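Local coordinates for RedY-like protein (Hahella chejuensis, PDB 2JDJ) that probably takes part in the biosynthesis of the red pigment prodigiosin, as a small dimeric protein of the alpha/beta barrel clan, at residues L10-V13 and A14-D17; E20-Q24 and N25-A29; S74-A77 and G78-A82; Q81-S84 and R85-V89. All blocks are in the same frame, centred on the assembly; numbering follows the deposited sequence.

Contact 1 of 4, residues L10-V13 and A14-D17; sequences LFDV and AQAD. With IPA (isopropyl alcohol), chain E.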
# COMPACT_ATOMS: atom_id res chain seq x y z
N LEU A 10 -3.13 17.14 3.05
CA LEU A 10 -2.53 18.33 3.65
C LEU A 10 -3.60 19.39 3.82
O LEU A 10 -4.44 19.55 2.95
CB LEU A 10 -1.42 18.88 2.77
CG LEU A 10 -0.20 18.00 2.42
CD1 LEU A 10 0.90 18.85 1.71
CD2 LEU A 10 0.36 17.32 3.65
N PHE A 11 -3.59 20.09 4.94
CA PHE A 11 -4.46 21.24 5.11
C PHE A 11 -4.07 22.34 4.11
O PHE A 11 -4.89 23.12 3.65
CB PHE A 11 -4.37 21.77 6.55
CG PHE A 11 -4.80 20.77 7.59
CD1 PHE A 11 -6.04 20.14 7.51
CD2 PHE A 11 -3.98 20.48 8.67
CE1 PHE A 11 -6.43 19.24 8.47
CE2 PHE A 11 -4.37 19.57 9.63
CZ PHE A 11 -5.59 18.95 9.53
N ASP A 12 -2.79 22.38 3.76
CA ASP A 12 -2.32 23.42 2.89
C ASP A 12 -1.15 22.92 2.08
O ASP A 12 -0.11 22.62 2.66
CB ASP A 12 -1.89 24.58 3.78
CG ASP A 12 -1.14 25.63 3.04
OD1 ASP A 12 -1.45 25.88 1.84
OD2 ASP A 12 -0.23 26.20 3.68
N VAL A 13 -1.32 22.81 0.75
CA VAL A 13 -0.27 22.22 -0.09
C VAL A 13 0.98 23.08 -0.12
O VAL A 13 2.05 22.57 -0.44
CB VAL A 13 -0.70 21.89 -1.57
CG1 VAL A 13 -1.68 20.77 -1.61
CG2 VAL A 13 -1.23 23.12 -2.31
N ALA A 14 0.87 24.36 0.22
CA ALA A 14 2.10 25.19 0.39
C ALA A 14 3.07 24.55 1.38
O ALA A 14 4.29 24.69 1.25
CB ALA A 14 1.75 26.63 0.80
N GLN A 15 2.55 23.79 2.34
CA GLN A 15 3.39 23.11 3.35
C GLN A 15 4.02 21.79 2.94
O GLN A 15 4.60 21.10 3.78
CB GLN A 15 2.60 22.85 4.62
CG GLN A 15 2.79 23.91 5.66
CD GLN A 15 2.04 23.63 6.93
OE1 GLN A 15 0.93 23.08 6.92
NE2 GLN A 15 2.65 24.01 8.04
N ALA A 16 3.90 21.42 1.67
CA ALA A 16 4.37 20.11 1.22
C ALA A 16 5.82 19.90 1.62
O ALA A 16 6.19 18.80 2.05
CB ALA A 16 4.21 19.95 -0.28
N ASP A 17 6.64 20.91 1.47
CA ASP A 17 8.05 20.71 1.72
C ASP A 17 8.38 20.43 3.19
O ASP A 17 9.20 19.56 3.49
CB ASP A 17 8.86 21.85 1.15
CG ASP A 17 8.82 23.03 2.02
OD1 ASP A 17 7.72 23.30 2.56
OD2 ASP A 17 9.90 23.65 2.20
C1 IPA E . 4.60 22.19 -4.49
C2 IPA E . 3.52 22.74 -3.57
C3 IPA E . 2.82 23.94 -4.20
O2 IPA E . 4.13 23.12 -2.36
O HOH W 1 -0.56 21.34 5.51
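Asp12 and Val13 lend their carbonyl oxygens to the amides of Gln15 and Ala16, and these two backbone bonds wind the loop into the 3-10 turns that precede helix 16-30. Gln15 N lies 2.9 Å from Asp12 O, and Ala16 N is 3.0 Å from Val13 O. A side chain adds a looser bond: with CG anti to the backbone N (chi1 169°), the Asp12 carboxylate folds over the turn, and Ala14 N gives it a weak hydrogen bond, 3.2 Å to OD1, that completes an Asx turn. Both carboxylate oxygens also brush the methyl of Ala14, OD1 at 3.4 Å from CB. Water spans the turn from another direction: it accepts from Asp12 N and lies 2.7 Å from Gln15 OE1, to which it can donate, a bridge that may draw the end of the glutamine chain back to the loop. Val13 O has a second donor, the hydroxyl of an isopropyl alcohol probably carried over from crystallisation, with O2 at 2.9 Å. Apolar contact rests on Leu10, whose CD1 reaches the Ala16 methyl at 4.0 Å and so joins the strand end to the start of the helix. Outside the turn, Leu10 and Ala16 both pack on Tyr55 of strand 55-61, and Leu10 also meets Ala87 of strand 87-97.

Contact 2 of 4, residues E20-Q24 and N25-A29; sequences EFWVQ and NVDYA. With IPA (isopropyl alcohol), chain F.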
# COMPACT_ATOMS: atom_id res chain seq x y z
N GLU A 20 7.09 16.73 3.74
CA GLU A 20 8.04 15.74 3.19
C GLU A 20 9.36 15.67 3.94
O GLU A 20 9.95 14.61 4.03
CB GLU A 20 8.27 15.97 1.69
CG GLU A 20 6.98 15.80 0.90
CD GLU A 20 7.16 15.74 -0.60
OE1 GLU A 20 8.26 15.41 -1.07
OE2 GLU A 20 6.15 15.99 -1.31
N PHE A 21 9.84 16.80 4.46
CA PHE A 21 11.08 16.75 5.24
C PHE A 21 10.83 15.99 6.55
O PHE A 21 11.68 15.20 6.99
CB PHE A 21 11.66 18.16 5.50
CG PHE A 21 12.95 18.11 6.26
CD1 PHE A 21 14.18 18.02 5.58
CD2 PHE A 21 12.96 18.08 7.66
CE1 PHE A 21 15.39 17.93 6.28
CE2 PHE A 21 14.15 17.97 8.37
CZ PHE A 21 15.37 17.90 7.67
N TRP A 22 9.68 16.26 7.18
CA TRP A 22 9.26 15.59 8.41
C TRP A 22 9.11 14.10 8.17
O TRP A 22 9.64 13.29 8.94
CB TRP A 22 7.96 16.20 8.95
CG TRP A 22 7.41 15.43 10.12
CD1 TRP A 22 7.76 15.55 11.44
CD2 TRP A 22 6.41 14.40 10.06
NE1 TRP A 22 7.04 14.65 12.21
CE2 TRP A 22 6.20 13.94 11.39
CE3 TRP A 22 5.68 13.81 9.02
CZ2 TRP A 22 5.29 12.91 11.70
CZ3 TRP A 22 4.77 12.79 9.33
CH2 TRP A 22 4.58 12.36 10.66
N VAL A 23 8.43 13.72 7.09
CA VAL A 23 8.29 12.30 6.78
C VAL A 23 9.67 11.63 6.69
O VAL A 23 9.94 10.65 7.37
CB VAL A 23 7.48 12.05 5.48
CG1 VAL A 23 7.66 10.61 5.00
CG2 VAL A 23 6.02 12.38 5.71
N GLN A 24 10.54 12.15 5.83
CA GLN A 24 11.83 11.48 5.58
C GLN A 24 12.82 11.49 6.74
O GLN A 24 13.58 10.56 6.90
CB GLN A 24 12.48 12.05 4.33
CG GLN A 24 11.80 11.57 3.06
CD GLN A 24 12.43 12.15 1.81
OE1 GLN A 24 11.75 12.74 0.97
NE2 GLN A 24 13.74 11.99 1.69
N ASN A 25 12.80 12.54 7.54
CA ASN A 25 13.84 12.71 8.56
C ASN A 25 13.35 12.57 9.99
O ASN A 25 14.15 12.55 10.93
CB ASN A 25 14.54 14.04 8.35
CG ASN A 25 15.15 14.15 6.98
OD1 ASN A 25 16.23 13.63 6.73
ND2 ASN A 25 14.44 14.80 6.05
N VAL A 26 12.03 12.47 10.17
CA VAL A 26 11.47 12.32 11.50
C VAL A 26 10.58 11.07 11.53
O VAL A 26 10.77 10.18 12.38
CB VAL A 26 10.70 13.57 11.96
CG1 VAL A 26 10.28 13.43 13.41
CG2 VAL A 26 11.58 14.82 11.82
N ASP A 27 9.62 11.01 10.62
CA ASP A 27 8.67 9.90 10.62
C ASP A 27 9.40 8.58 10.34
O ASP A 27 9.32 7.65 11.14
CB ASP A 27 7.54 10.17 9.61
CG ASP A 27 6.27 9.36 9.89
OD1 ASP A 27 6.12 8.72 10.96
OD2 ASP A 27 5.41 9.39 9.00
N TYR A 28 10.14 8.51 9.23
CA TYR A 28 10.91 7.30 8.90
C TYR A 28 11.93 7.01 9.99
O TYR A 28 12.15 5.86 10.33
CB TYR A 28 11.70 7.43 7.59
CG TYR A 28 10.92 7.45 6.29
CD1 TYR A 28 9.57 7.07 6.23
CD2 TYR A 28 11.55 7.82 5.11
CE1 TYR A 28 8.87 7.08 5.01
CE2 TYR A 28 10.87 7.84 3.90
CZ TYR A 28 9.52 7.47 3.86
OH TYR A 28 8.85 7.48 2.66
N ALA A 29 12.55 8.06 10.52
CA ALA A 29 13.64 7.91 11.48
C ALA A 29 13.17 7.34 12.82
O ALA A 29 13.98 6.85 13.60
CB ALA A 29 14.36 9.25 11.68
C1 IPA F . 5.32 4.89 11.61
C2 IPA F . 4.03 5.68 11.77
C3 IPA F . 2.90 4.96 11.05
O2 IPA F . 4.20 6.96 11.21
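Phe21 O is gripped twice by Asn25, by the backbone N and by ND2, each at 2.9 Å. The ND2 bond follows a lone pair of the carbonyl and stays near the plane of the amide, which should hold the amide's rotation. That amide also rests over one face of the Phe21 ring, the two planes 28° apart, with ND2 3.3 Å from CD1 near the rim. One residue on, Trp22 O accepts from both Val26 N and Asp27 N, the latter at 2.8 Å, and Val23 O takes Tyr28 N almost straight on. The indole of Trp22, its CG anti to the backbone N (chi1 173°), runs along the helix, where Asp27 CB sits over the six-membered ring, 3.9 Å from its centroid. The indole CD1 meets Val26 CB at 3.6 Å. A leucine in place of Trp22 would probably leave Asp27 CB without its aromatic floor and open a gap towards Ala82 and Met86. Val23 CG1 lies over a face of the Tyr28 ring, whose hydroxyl bonds to Leu98 O of the second subunit. Asp27 OD1 accepts from O2 of an isopropyl alcohol, probably from the crystallisation liquor, at 2.6 Å. The doubled grip on Trp22 O and the i-to-i+5 bonds mark a pi-type turn, a local widening of the otherwise alpha-helical segment 16-30.

Contact 3 of 4, residues S74-A77 and G78-A82; sequences STFA and GLVQA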
# COMPACT_ATOMS: atom_id res chain seq x y z
N SER A 74 4.49 6.99 23.86
CA SER A 74 4.73 8.42 23.69
C SER A 74 5.59 8.69 22.44
O SER A 74 5.65 9.82 21.96
CB SER A 74 5.42 9.00 24.93
OG SER A 74 6.70 8.41 25.10
N THR A 75 6.27 7.66 21.96
CA THR A 75 6.98 7.71 20.68
C THR A 75 5.98 8.05 19.57
O THR A 75 6.21 8.97 18.77
CB THR A 75 7.67 6.37 20.37
OG1 THR A 75 8.54 5.99 21.46
CG2 THR A 75 8.47 6.44 19.07
N PHE A 76 4.87 7.32 19.53
CA PHE A 76 3.82 7.54 18.55
C PHE A 76 3.11 8.87 18.75
O PHE A 76 2.84 9.58 17.79
CB PHE A 76 2.83 6.37 18.55
CG PHE A 76 1.91 6.36 17.35
CD1 PHE A 76 2.35 5.82 16.13
CD2 PHE A 76 0.63 6.87 17.43
CE1 PHE A 76 1.52 5.81 15.04
CE2 PHE A 76 -0.21 6.85 16.33
CZ PHE A 76 0.24 6.33 15.13
N ALA A 77 2.83 9.22 20.00
CA ALA A 77 2.11 10.47 20.29
C ALA A 77 2.86 11.67 19.74
O ALA A 77 2.24 12.67 19.34
CB ALA A 77 1.88 10.61 21.81
N GLY A 78 4.19 11.58 19.73
CA GLY A 78 5.04 12.64 19.20
C GLY A 78 4.94 12.78 17.69
O GLY A 78 5.00 13.88 17.14
N LEU A 79 4.81 11.64 17.01
CA LEU A 79 4.56 11.64 15.58
C LEU A 79 3.19 12.25 15.24
O LEU A 79 3.11 13.17 14.43
CB LEU A 79 4.67 10.21 15.02
CG LEU A 79 6.04 9.52 15.10
CD1 LEU A 79 5.90 8.10 14.55
CD2 LEU A 79 7.11 10.31 14.33
N VAL A 80 2.13 11.73 15.86
CA VAL A 80 0.76 12.29 15.69
C VAL A 80 0.68 13.81 15.91
O VAL A 80 0.05 14.53 15.12
CB VAL A 80 -0.27 11.57 16.58
CG1 VAL A 80 -1.64 12.24 16.48
CG2 VAL A 80 -0.38 10.12 16.17
N GLN A 81 1.33 14.32 16.96
CA GLN A 81 1.24 15.75 17.28
C GLN A 81 1.72 16.62 16.10
O GLN A 81 1.06 17.59 15.71
CB GLN A 81 2.03 16.07 18.57
CG GLN A 81 1.81 17.48 19.16
CD GLN A 81 1.87 17.52 20.72
OE1 GLN A 81 1.03 18.16 21.37
NE2 GLN A 81 2.86 16.83 21.30
N ALA A 82 2.86 16.24 15.55
CA ALA A 82 3.48 16.95 14.43
C ALA A 82 2.63 16.77 13.17
O ALA A 82 2.32 17.74 12.48
CB ALA A 82 4.89 16.43 14.19
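The first turns of helix 74-86 are made here by a ladder of i-to-i+4 backbone bonds, with one aromatic-aliphatic pair set along their side. Phe76 O receives Val80 N at 3.0 Å, nearly in line with the carbonyl, and Ala77 O takes Gln81 N at the same length. The earlier rungs are slacker: Gly78 N reaches Ser74 O at 3.2 Å from well above the carbonyl plane, and the bond from Leu79 N to Thr75 O is weak, at 3.5 Å. The side-chain contact joins the same residues as the straightest rung. Phe76 holds CG anti to its amide nitrogen (chi1 -166°), which sends the ring along the helix towards Val80. The CG2 branch of Val80, lying beside its own backbone N, meets the ring obliquely and packs tightly at CE2, 3.3 Å away, with CD2 close by. The root of Leu79 lies against the backbone, its CB 3.4 Å from Phe76 O, while its far end leaves for helix 16-30. Thr73 OG1, just before the helix, hydrogen-bonds to Phe76 N and ties down the first turn. On the side that faces helix 16-30, Leu79 packs against Asp27 and Thr30, and Ala82 against Trp22; Thr75 reaches Thr30 as well, together with Asp33 and Leu34 of the loop that leads on to strand 37-44.

Contact 4 of 4, residues Q81-S84 and R85-V89; sequences QAFS and RMAEV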
# COMPACT_ATOMS: atom_id res chain seq x y z
N GLN A 81 1.33 14.32 16.96
CA GLN A 81 1.24 15.75 17.28
C GLN A 81 1.72 16.62 16.10
O GLN A 81 1.06 17.59 15.71
CB GLN A 81 2.03 16.07 18.57
CG GLN A 81 1.81 17.48 19.16
CD GLN A 81 1.87 17.52 20.72
OE1 GLN A 81 1.03 18.16 21.37
NE2 GLN A 81 2.86 16.83 21.30
N ALA A 82 2.86 16.24 15.55
CA ALA A 82 3.48 16.95 14.43
C ALA A 82 2.63 16.77 13.17
O ALA A 82 2.32 17.74 12.48
CB ALA A 82 4.89 16.43 14.19
N PHE A 83 2.28 15.51 12.88
CA PHE A 83 1.46 15.17 11.72
C PHE A 83 0.18 16.01 11.65
O PHE A 83 -0.16 16.59 10.61
CB PHE A 83 1.12 13.68 11.75
CG PHE A 83 0.20 13.24 10.65
CD1 PHE A 83 0.72 12.83 9.41
CD2 PHE A 83 -1.18 13.21 10.84
CE1 PHE A 83 -0.12 12.42 8.39
CE2 PHE A 83 -2.02 12.79 9.82
CZ PHE A 83 -1.49 12.41 8.60
N SER A 84 -0.49 16.10 12.80
CA SER A 84 -1.77 16.78 12.93
C SER A 84 -1.76 18.30 12.72
O SER A 84 -2.83 18.91 12.57
CB SER A 84 -2.39 16.42 14.27
OG SER A 84 -2.94 15.11 14.19
N ARG A 85 -0.58 18.91 12.74
CA ARG A 85 -0.44 20.35 12.44
C ARG A 85 -0.50 20.60 10.94
O ARG A 85 -0.78 21.71 10.51
CB ARG A 85 0.88 20.91 12.98
CG ARG A 85 1.07 20.85 14.49
CD ARG A 85 0.04 21.65 15.25
NE ARG A 85 0.20 23.09 15.06
CZ ARG A 85 1.08 23.85 15.71
NH1 ARG A 85 1.92 23.32 16.60
NH2 ARG A 85 1.13 25.15 15.46
N MSE A 86 -0.27 19.55 10.14
CA MSE A 86 -0.12 19.70 8.68
C MSE A 86 -1.14 18.92 7.85
O MSE A 86 -1.42 19.30 6.72
CB MSE A 86 1.25 19.23 8.23
CG MSE A 86 2.43 20.07 8.68
SE MSE A 86 4.07 19.13 8.18
CE MSE A 86 3.93 17.52 9.21
N ALA A 87 -1.69 17.85 8.42
CA ALA A 87 -2.36 16.82 7.61
C ALA A 87 -3.42 16.05 8.37
O ALA A 87 -3.43 16.06 9.60
CB ALA A 87 -1.31 15.86 7.07
N GLU A 88 -4.29 15.34 7.65
CA GLU A 88 -5.28 14.48 8.27
C GLU A 88 -5.41 13.21 7.45
O GLU A 88 -5.22 13.23 6.22
CB GLU A 88 -6.64 15.20 8.37
CG GLU A 88 -7.18 15.66 7.01
CD GLU A 88 -8.55 16.30 7.07
OE1 GLU A 88 -9.12 16.44 8.19
OE2 GLU A 88 -9.06 16.69 6.00
N VAL A 89 -5.72 12.10 8.12
CA VAL A 89 -6.01 10.85 7.45
C VAL A 89 -7.47 11.01 6.99
O VAL A 89 -8.34 11.40 7.79
CB VAL A 89 -5.85 9.65 8.41
CG1 VAL A 89 -6.41 8.37 7.79
CG2 VAL A 89 -4.39 9.45 8.81
O HOH W 2 -4.64 14.76 11.82
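Phe83 and Ala87 meet where helix 74-86 gives way to strand 87-97, the helix-to-strand junction that feeds an outermost strand of this chain's antiparallel sheet. The Ala87 methyl lies over one face of the Phe83 ring in a CH-pi contact, CB 4.0 Å from the centroid and displaced towards the rim. CG of Phe83 stands anti to the backbone N (chi1 176°), which carries the ring out over the start of strand 87-97, and CZ also comes to 4.1 Å from Val89 CG2. With an alanine in place of Phe83, the Ala87 methyl and Val89 would probably lose their aromatic partner, and a gap would be likely to open against Ile8, Phe19 and Trp22, which flank the ring. Behind this, the last turn tightens: Arg85 N bonds to Ala82 O, and Met86 N to Phe83 O at 3.0 Å. Ala87 N makes only a weak bond to that same oxygen. Met86, a selenomethionine bent at its last torsion, brings CE to 3.7 Å from Ala82 O. Glu88 points from the strand to a salt bridge with Arg9. Between Ser84 and the strand stands a water that donates to Ala87 O at 2.8 Å and lies 2.9 Å from Ser84 OG.

Followed from the N terminus, contacts 1, 2 and 3 come in series, and each of the four is a local contact between adjoining segments. Contact 1 turns the chain from strand 2-10 into helix 16-30, and contact 2 lies further along that helix. After strands 37-44 and 55-61 and helix 64-71, contact 3 opens helix 74-86; contact 4 begins where contact 3 ends, sharing Gln81 and Ala82, and leads into strand 87-97. None encloses another. Space joins what the sequence separates: Trp22 of contact 2 packs on Ala82 and Phe83, holding the two helices side by side, and a probable hydrogen bond from Phe11 N to Met86 O brings contact 1 against contact 4.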